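PDB 4KVF: rhamnose ABC transporter, periplasmic rhamnose-binding protein, which probably binds rhamnose or a related sugar outside the membrane and hands it to the transporter of an ABC uptake system. Local coordinates for residues A[167-172]-A[201-206]; A[41-46]-A[71-76]. One frame throughout, in Å; residues are numbered along the deposited sequence.

Contact 1 (A[167-172]-A[201-206]); sequences AVLSAT and KIAYGN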
ATOM      1  N   ALA A 167     -21.173  -2.281   7.822  1.00 29.34           N
ATOM      2  CA  ALA A 167     -20.663  -3.631   8.043  1.00 25.54           C
ATOM      3  C   ALA A 167     -19.365  -3.746   7.286  1.00 25.43           C
ATOM      4  O   ALA A 167     -19.158  -3.041   6.311  1.00 28.71           O
ATOM      5  CB  ALA A 167     -21.647  -4.666   7.559  1.00 27.60           C
ATOM      6  N   VAL A 168     -18.475  -4.614   7.746  1.00 22.94           N
ATOM      7  CA  VAL A 168     -17.218  -4.831   7.051  1.00 23.75           C
ATOM      8  C   VAL A 168     -17.262  -6.190   6.361  1.00 27.97           C
ATOM      9  O   VAL A 168     -17.746  -7.163   6.937  1.00 29.75           O
ATOM     10  CB  VAL A 168     -16.024  -4.766   8.038  1.00 22.85           C
ATOM     11  CG1 VAL A 168     -14.729  -5.329   7.407  1.00 19.68           C
ATOM     12  CG2 VAL A 168     -15.835  -3.332   8.532  1.00 23.95           C
ATOM     13  N   LEU A 169     -16.804  -6.231   5.111  1.00 26.31           N
ATOM     14  CA  LEU A 169     -16.549  -7.482   4.415  1.00 22.35           C
ATOM     15  C   LEU A 169     -15.034  -7.636   4.299  1.00 25.24           C
ATOM     16  O   LEU A 169     -14.371  -6.930   3.535  1.00 24.65           O
ATOM     17  CB  LEU A 169     -17.230  -7.485   3.035  1.00 23.45           C
ATOM     18  CG  LEU A 169     -16.951  -8.668   2.099  1.00 31.32           C
ATOM     19  CD1 LEU A 169     -17.345  -9.983   2.753  1.00 32.14           C
ATOM     20  CD2 LEU A 169     -17.702  -8.502   0.775  1.00 32.28           C
ATOM     21  N   SER A 170     -14.477  -8.524   5.116  1.00 25.11           N
ATOM     22  CA  SER A 170     -13.032  -8.631   5.227  1.00 24.53           C
ATOM     23  C   SER A 170     -12.485  -9.773   4.382  1.00 30.78           C
ATOM     24  O   SER A 170     -13.197 -10.351   3.554  1.00 27.05           O
ATOM     25  CB  SER A 170     -12.626  -8.808   6.697  1.00 25.54           C
ATOM     26  OG  SER A 170     -11.219  -8.662   6.854  1.00 23.42           O
ATOM     27  N   ALA A 171     -11.201 -10.063   4.574  1.00 27.12           N
ATOM     28  CA  ALA A 171     -10.567 -11.217   3.953  1.00 26.93           C
ATOM     29  C   ALA A 171     -10.791 -12.420   4.865  1.00 31.77           C
ATOM     30  O   ALA A 171     -11.928 -12.709   5.221  1.00 32.44           O
ATOM     31  CB  ALA A 171      -9.075 -10.944   3.743  1.00 30.05           C
ATOM     32  N   THR A 172      -9.722 -13.106   5.270  1.00 28.98           N
ATOM     33  CA  THR A 172      -9.865 -14.254   6.164  1.00 33.82           C
ATOM     34  C   THR A 172      -9.912 -13.802   7.613  1.00 31.52           C
ATOM     35  O   THR A 172      -9.447 -12.706   7.926  1.00 28.67           O
ATOM     36  CB  THR A 172      -8.672 -15.195   6.037  1.00 28.51           C
ATOM     37  OG1 THR A 172      -7.483 -14.476   6.393  1.00 30.83           O
ATOM     38  CG2 THR A 172      -8.560 -15.729   4.619  1.00 33.57           C
ATOM     39  N   LYS A 201     -21.634  -5.770  11.950  1.00 27.77           N
ATOM     40  CA  LYS A 201     -21.170  -7.093  11.582  1.00 27.81           C
ATOM     41  C   LYS A 201     -19.854  -7.019  10.829  1.00 31.75           C
ATOM     42  O   LYS A 201     -19.609  -6.095  10.051  1.00 29.32           O
ATOM     43  CB  LYS A 201     -22.232  -7.789  10.717  1.00 30.39           C
ATOM     44  CG  LYS A 201     -21.905  -9.223  10.294  1.00 38.91           C
ATOM     45  CD  LYS A 201     -21.868 -10.171  11.480  1.00 46.06           C
ATOM     46  CE  LYS A 201     -21.589 -11.596  11.020  1.00 53.48           C
ATOM     47  NZ  LYS A 201     -21.538 -12.557  12.160  1.00 60.81           N
ATOM     48  N   ILE A 202     -18.991  -7.990  11.094  1.00 25.78           N
ATOM     49  CA  ILE A 202     -17.841  -8.232  10.240  1.00 24.71           C
ATOM     50  C   ILE A 202     -18.016  -9.599   9.596  1.00 30.54           C
ATOM     51  O   ILE A 202     -18.160 -10.606  10.297  1.00 32.03           O
ATOM     52  CB  ILE A 202     -16.527  -8.201  11.045  1.00 27.64           C
ATOM     53  CG1 ILE A 202     -16.362  -6.836  11.731  1.00 30.72           C
ATOM     54  CG2 ILE A 202     -15.340  -8.539  10.134  1.00 26.62           C
ATOM     55  CD1 ILE A 202     -15.207  -6.783  12.703  1.00 32.70           C
ATOM     56  N   ALA A 203     -18.036  -9.629   8.267  1.00 28.97           N
ATOM     57  CA  ALA A 203     -18.133 -10.877   7.518  1.00 27.49           C
ATOM     58  C   ALA A 203     -16.803 -11.145   6.820  1.00 31.12           C
ATOM     59  O   ALA A 203     -16.038 -10.217   6.544  1.00 30.23           O
ATOM     60  CB  ALA A 203     -19.269 -10.802   6.490  1.00 29.81           C
ATOM     61  N   TYR A 204     -16.529 -12.412   6.538  1.00 28.05           N
ATOM     62  CA  TYR A 204     -15.263 -12.792   5.927  1.00 33.09           C
ATOM     63  C   TYR A 204     -15.449 -13.415   4.550  1.00 31.09           C
ATOM     64  O   TYR A 204     -16.116 -14.437   4.408  1.00 36.61           O
ATOM     65  CB  TYR A 204     -14.516 -13.752   6.853  1.00 29.72           C
ATOM     66  CG  TYR A 204     -14.225 -13.134   8.197  1.00 28.78           C
ATOM     67  CD1 TYR A 204     -13.117 -12.317   8.377  1.00 26.64           C
ATOM     68  CD2 TYR A 204     -15.076 -13.339   9.277  1.00 32.80           C
ATOM     69  CE1 TYR A 204     -12.851 -11.730   9.603  1.00 32.52           C
ATOM     70  CE2 TYR A 204     -14.819 -12.758  10.509  1.00 35.05           C
ATOM     71  CZ  TYR A 204     -13.703 -11.955  10.665  1.00 35.11           C
ATOM     72  OH  TYR A 204     -13.439 -11.375  11.887  1.00 35.73           O
ATOM     73  N   GLY A 205     -14.850 -12.795   3.541  1.00 28.97           N
ATOM     74  CA  GLY A 205     -14.931 -13.291   2.181  1.00 31.08           C
ATOM     75  C   GLY A 205     -13.698 -14.079   1.768  1.00 31.08           C
ATOM     76  O   GLY A 205     -13.666 -14.659   0.687  1.00 33.47           O
ATOM     77  N   ASN A 206     -12.684 -14.078   2.633  1.00 33.69           N
ATOM     78  CA  ASN A 206     -11.480 -14.898   2.448  1.00 33.12           C
ATOM     79  C   ASN A 206     -10.680 -14.591   1.184  1.00 42.80           C
ATOM     80  O   ASN A 206      -9.990 -15.471   0.662  1.00 39.69           O
ATOM     81  CB  ASN A 206     -11.831 -16.393   2.465  1.00 35.45           C
ATOM     82  CG  ASN A 206     -12.283 -16.885   3.831  1.00 44.31           C
ATOM     83  OD1 ASN A 206     -12.829 -16.132   4.634  1.00 43.52           O
ATOM     84  ND2 ASN A 206     -12.061 -18.168   4.093  1.00 60.12           N
TER

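Contact 2 (A[41-46]-A[71-76]); sequences KIAYLP and EYKLVG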
ATOM      1  N   LYS A  41      23.649   3.208  -8.840  1.00 32.29           N
ATOM      2  CA  LYS A  41      23.047   1.966  -9.297  1.00 29.56           C
ATOM      3  C   LYS A  41      21.977   1.555  -8.297  1.00 29.64           C
ATOM      4  O   LYS A  41      22.279   1.203  -7.164  1.00 28.85           O
ATOM      5  CB  LYS A  41      24.103   0.864  -9.438  1.00 28.25           C
ATOM      6  CG  LYS A  41      25.229   1.199 -10.392  1.00 33.29           C
ATOM      7  CD  LYS A  41      26.166   0.018 -10.525  1.00 36.71           C
ATOM      8  CE  LYS A  41      26.449  -0.296 -11.985  1.00 59.82           C
ATOM      9  NZ  LYS A  41      27.822   0.104 -12.405  1.00 72.78           N
ATOM     10  N   ILE A  42      20.720   1.635  -8.714  1.00 25.78           N
ATOM     11  CA  ILE A  42      19.602   1.379  -7.812  1.00 25.56           C
ATOM     12  C   ILE A  42      18.803   0.194  -8.337  1.00 26.75           C
ATOM     13  O   ILE A  42      18.283   0.234  -9.453  1.00 26.75           O
ATOM     14  CB  ILE A  42      18.712   2.638  -7.678  1.00 25.14           C
ATOM     15  CG1 ILE A  42      19.548   3.824  -7.173  1.00 29.35           C
ATOM     16  CG2 ILE A  42      17.535   2.352  -6.741  1.00 24.14           C
ATOM     17  CD1 ILE A  42      18.767   5.140  -7.010  1.00 29.89           C
ATOM     18  N   ALA A  43      18.727  -0.874  -7.547  1.00 24.74           N
ATOM     19  CA  ALA A  43      18.092  -2.104  -8.008  1.00 23.50           C
ATOM     20  C   ALA A  43      16.828  -2.380  -7.204  1.00 24.82           C
ATOM     21  O   ALA A  43      16.801  -2.128  -6.005  1.00 27.38           O
ATOM     22  CB  ALA A  43      19.050  -3.268  -7.872  1.00 26.95           C
ATOM     23  N   TYR A  44      15.804  -2.905  -7.875  1.00 24.20           N
ATOM     24  CA  TYR A  44      14.517  -3.212  -7.256  1.00 27.26           C
ATOM     25  C   TYR A  44      14.281  -4.717  -7.210  1.00 30.35           C
ATOM     26  O   TYR A  44      14.478  -5.425  -8.206  1.00 28.62           O
ATOM     27  CB  TYR A  44      13.382  -2.554  -8.035  1.00 25.75           C
ATOM     28  CG  TYR A  44      13.274  -1.087  -7.742  1.00 23.59           C
ATOM     29  CD1 TYR A  44      14.197  -0.191  -8.262  1.00 25.53           C
ATOM     30  CD2 TYR A  44      12.277  -0.600  -6.915  1.00 25.39           C
ATOM     31  CE1 TYR A  44      14.126   1.161  -7.975  1.00 27.68           C
ATOM     32  CE2 TYR A  44      12.200   0.746  -6.620  1.00 23.29           C
ATOM     33  CZ  TYR A  44      13.125   1.621  -7.154  1.00 26.29           C
ATOM     34  OH  TYR A  44      13.031   2.963  -6.860  1.00 27.83           O
ATOM     35  N   LEU A  45      13.848  -5.189  -6.045  1.00 21.73           N
ATOM     36  CA  LEU A  45      13.523  -6.601  -5.821  1.00 22.76           C
ATOM     37  C   LEU A  45      12.143  -6.667  -5.191  1.00 22.40           C
ATOM     38  O   LEU A  45      12.007  -6.683  -3.952  1.00 21.39           O
ATOM     39  CB  LEU A  45      14.552  -7.258  -4.886  1.00 24.50           C
ATOM     40  CG  LEU A  45      14.332  -8.712  -4.427  1.00 24.10           C
ATOM     41  CD1 LEU A  45      13.991  -9.621  -5.593  1.00 27.05           C
ATOM     42  CD2 LEU A  45      15.585  -9.216  -3.713  1.00 28.56           C
ATOM     43  N   PRO A  46      11.111  -6.713  -6.037  1.00 24.27           N
ATOM     44  CA  PRO A  46       9.740  -6.844  -5.538  1.00 26.63           C
ATOM     45  C   PRO A  46       9.485  -8.270  -5.052  1.00 29.42           C
ATOM     46  O   PRO A  46      10.360  -9.126  -5.180  1.00 32.66           O
ATOM     47  CB  PRO A  46       8.901  -6.528  -6.772  1.00 30.31           C
ATOM     48  CG  PRO A  46       9.737  -7.043  -7.916  1.00 33.74           C
ATOM     49  CD  PRO A  46      11.178  -6.796  -7.513  1.00 26.41           C
ATOM     50  N   GLU A  71      21.277   4.460 -12.523  1.00 33.88           N
ATOM     51  CA  GLU A  71      21.094   3.277 -13.356  1.00 28.24           C
ATOM     52  C   GLU A  71      20.083   2.356 -12.694  1.00 39.13           C
ATOM     53  O   GLU A  71      20.282   1.952 -11.554  1.00 35.73           O
ATOM     54  CB  GLU A  71      22.407   2.515 -13.501  1.00 29.54           C
ATOM     55  CG  GLU A  71      23.539   3.277 -14.165  1.00 41.74           C
ATOM     56  CD  GLU A  71      24.765   2.397 -14.372  1.00 61.14           C
ATOM     57  OE1 GLU A  71      24.606   1.156 -14.458  1.00 62.14           O
ATOM     58  OE2 GLU A  71      25.887   2.943 -14.437  1.00 69.36           O
ATOM     59  N   TYR A  72      19.024   1.996 -13.414  1.00 29.73           N
ATOM     60  CA  TYR A  72      17.944   1.176 -12.844  1.00 31.45           C
ATOM     61  C   TYR A  72      18.108  -0.313 -13.176  1.00 30.07           C
ATOM     62  O   TYR A  72      18.416  -0.669 -14.309  1.00 33.72           O
ATOM     63  CB  TYR A  72      16.600   1.695 -13.360  1.00 32.52           C
ATOM     64  CG  TYR A  72      15.399   0.801 -13.133  1.00 35.67           C
ATOM     65  CD1 TYR A  72      14.695   0.841 -11.937  1.00 32.20           C
ATOM     66  CD2 TYR A  72      14.932  -0.035 -14.142  1.00 38.46           C
ATOM     67  CE1 TYR A  72      13.576   0.045 -11.738  1.00 36.19           C
ATOM     68  CE2 TYR A  72      13.814  -0.832 -13.953  1.00 37.93           C
ATOM     69  CZ  TYR A  72      13.142  -0.786 -12.752  1.00 32.76           C
ATOM     70  OH  TYR A  72      12.037  -1.583 -12.572  1.00 34.87           O
ATOM     71  N   LYS A  73      17.902  -1.173 -12.183  1.00 27.67           N
ATOM     72  CA  LYS A  73      17.893  -2.611 -12.410  1.00 31.25           C
ATOM     73  C   LYS A  73      16.689  -3.248 -11.709  1.00 35.41           C
ATOM     74  O   LYS A  73      16.311  -2.840 -10.609  1.00 31.57           O
ATOM     75  CB  LYS A  73      19.200  -3.230 -11.915  1.00 35.85           C
ATOM     76  CG  LYS A  73      19.232  -4.743 -11.945  1.00 37.88           C
ATOM     77  CD  LYS A  73      20.636  -5.247 -11.647  1.00 49.20           C
ATOM     78  CE  LYS A  73      21.345  -5.720 -12.907  1.00 56.87           C
ATOM     79  NZ  LYS A  73      21.045  -7.146 -13.243  1.00 57.49           N
ATOM     80  N   LEU A  74      16.078  -4.229 -12.369  1.00 36.47           N
ATOM     81  CA  LEU A  74      14.962  -4.974 -11.799  1.00 28.20           C
ATOM     82  C   LEU A  74      15.337  -6.447 -11.797  1.00 28.59           C
ATOM     83  O   LEU A  74      15.721  -6.998 -12.833  1.00 34.69           O
ATOM     84  CB  LEU A  74      13.694  -4.766 -12.642  1.00 29.33           C
ATOM     85  CG  LEU A  74      12.398  -5.495 -12.244  1.00 32.87           C
ATOM     86  CD1 LEU A  74      11.894  -5.032 -10.872  1.00 31.92           C
ATOM     87  CD2 LEU A  74      11.299  -5.322 -13.294  1.00 31.52           C
ATOM     88  N   VAL A  75      15.243  -7.079 -10.628  1.00 29.04           N
ATOM     89  CA  VAL A  75      15.450  -8.519 -10.510  1.00 30.94           C
ATOM     90  C   VAL A  75      14.328  -9.104  -9.656  1.00 34.96           C
ATOM     91  O   VAL A  75      13.621  -8.372  -8.967  1.00 31.55           O
ATOM     92  CB  VAL A  75      16.814  -8.877  -9.850  1.00 36.15           C
ATOM     93  CG1 VAL A  75      17.999  -8.274 -10.633  1.00 31.58           C
ATOM     94  CG2 VAL A  75      16.842  -8.427  -8.404  1.00 30.69           C
ATOM     95  N   GLY A  76      14.178 -10.423  -9.689  1.00 33.06           N
ATOM     96  CA  GLY A  76      13.219 -11.077  -8.818  1.00 31.31           C
ATOM     97  C   GLY A  76      12.676 -12.391  -9.341  1.00 34.74           C
ATOM     98  O   GLY A  76      12.811 -12.710 -10.528  1.00 37.99           O
TER

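Contact 1 (A[167-172]-A[201-206])
With CG anti to its own carbonyl carbon (chi1 -60°), Tyr204 swings its ring toward the loop that follows strand 167-170, and Ala171 O meets the ring at its edge, in plane, 3.4 Å from Tyr204 CD1. The same oxygen lies 3.2 Å from Tyr204 CB. Ser170 CB and the carbonyl carbon of Thr172 approach the ring obliquely. Leu169, its CG anti to the backbone N (chi1 174°), sends CD1 along the other face of the sheet, where it rests 3.8 Å from Gly205 N and near the methyl of Ala203. Between these two layers of side chains the backbones pair in parallel, Val168 beside Ile202 and Leu169 beside Ala203. Ala203 N gives a nearly straight bond of 2.8 Å to Val168 O, and Ser170 N one of 2.7 Å to Ala203 O. The strands belong to a beta-alpha-beta crossover through helix 176-189, part of one Rossmann-like lobe of the periplasmic binding protein fold. That helix packs on the side of Ser170 and Ile202, while helix 209-222 packs on the side of Leu169 and Ala203. Where the strands end the pairing changes: Gly205 N, just past its strand, bonds to Ser170 O from above the carbonyl plane, and between the loops Asn206 N reaches Ala171 O at 3.0 Å from farther out of plane, with a C=O...N angle of only 95°. Ala171 O is therefore met by a backbone N-H and by the tyrosine edge. Past the C-terminal ends of the strands, the side chains of Thr172 and Asn206 cross at about a right angle, Thr172 CG2 touching Asn206 CA at 3.7 Å.

Contact 2 (A[41-46]-A[71-76])
The first beta-alpha-beta crossover of the chain, strand 41-45, helix 52-67 and strand 71-74, brings two parallel neighbours together at the edge of the parallel sheet of a Rossmann-like lobe. On the side of the sheet that carries Ile42, Tyr44, Tyr72 and Leu74, the two tyrosines meet: Tyr44 CD1 lies 3.5 Å from Tyr72 CE1, with the ring planes at 44° and the side chains crossing at about a right angle. Different first torsions bring the rings together: Tyr44 has CG beside its backbone N (chi1 -77°), Tyr72 has CG anti to its own N. The Tyr44 hydroxyl is hydrogen-bonded to Gly285 O, and Tyr72 packs on Val58 and Lys62 of helix 52-67. Leu74 CD1 fills in next to Tyr44 CB and comes across Pro46, 3.9 Å from Pro46 CD. The opposite side carries Ala43 CB against Lys73 CB at 4.0 Å and, at the strand starts, Lys41 alongside Glu71, both pointing the same way. Lys41 CE sits 3.4 Å from Glu71 OE1, whereas Lys41 NZ remains 4.0 Å from that oxygen, a long salt bridge. Between the two sides the backbones are joined by four hydrogen bonds; Tyr44 N to Lys73 O is 2.8 Å, and Val75 N to Tyr44 O is nearly straight. At the far end Leu45 CD1 reaches Gly76 CA and Val75 CG2. The directional hold thus comes from the main chain and the shape of the fit from aromatic and aliphatic groups, while the long ion pair at the solvent-facing start of the strands probably adds only a modest attraction.

Overall arrangement
Contacts 1 and 2 illustrate one construction used twice: a parallel strand pair closed by a beta-alpha-beta crossover, with the second strand outermost in its sheet. They hold different elements in separate sheets, on opposite sides of the chain's centre, with centres 36 Å apart and nearest atoms about 21 Å apart. Both are partly buried, contact 1 more so, with seven of its twelve residues buried against five. Chemistry parts them. In 167-172 with 201-206, a backbone bond joins the two loops beyond the strands, and the single tyrosine meets a backbone carbonyl oxygen at its ring edge. In 41-46 with 71-76, side chains do more, with paired tyrosines on one side and a loose surface charge pair on the other.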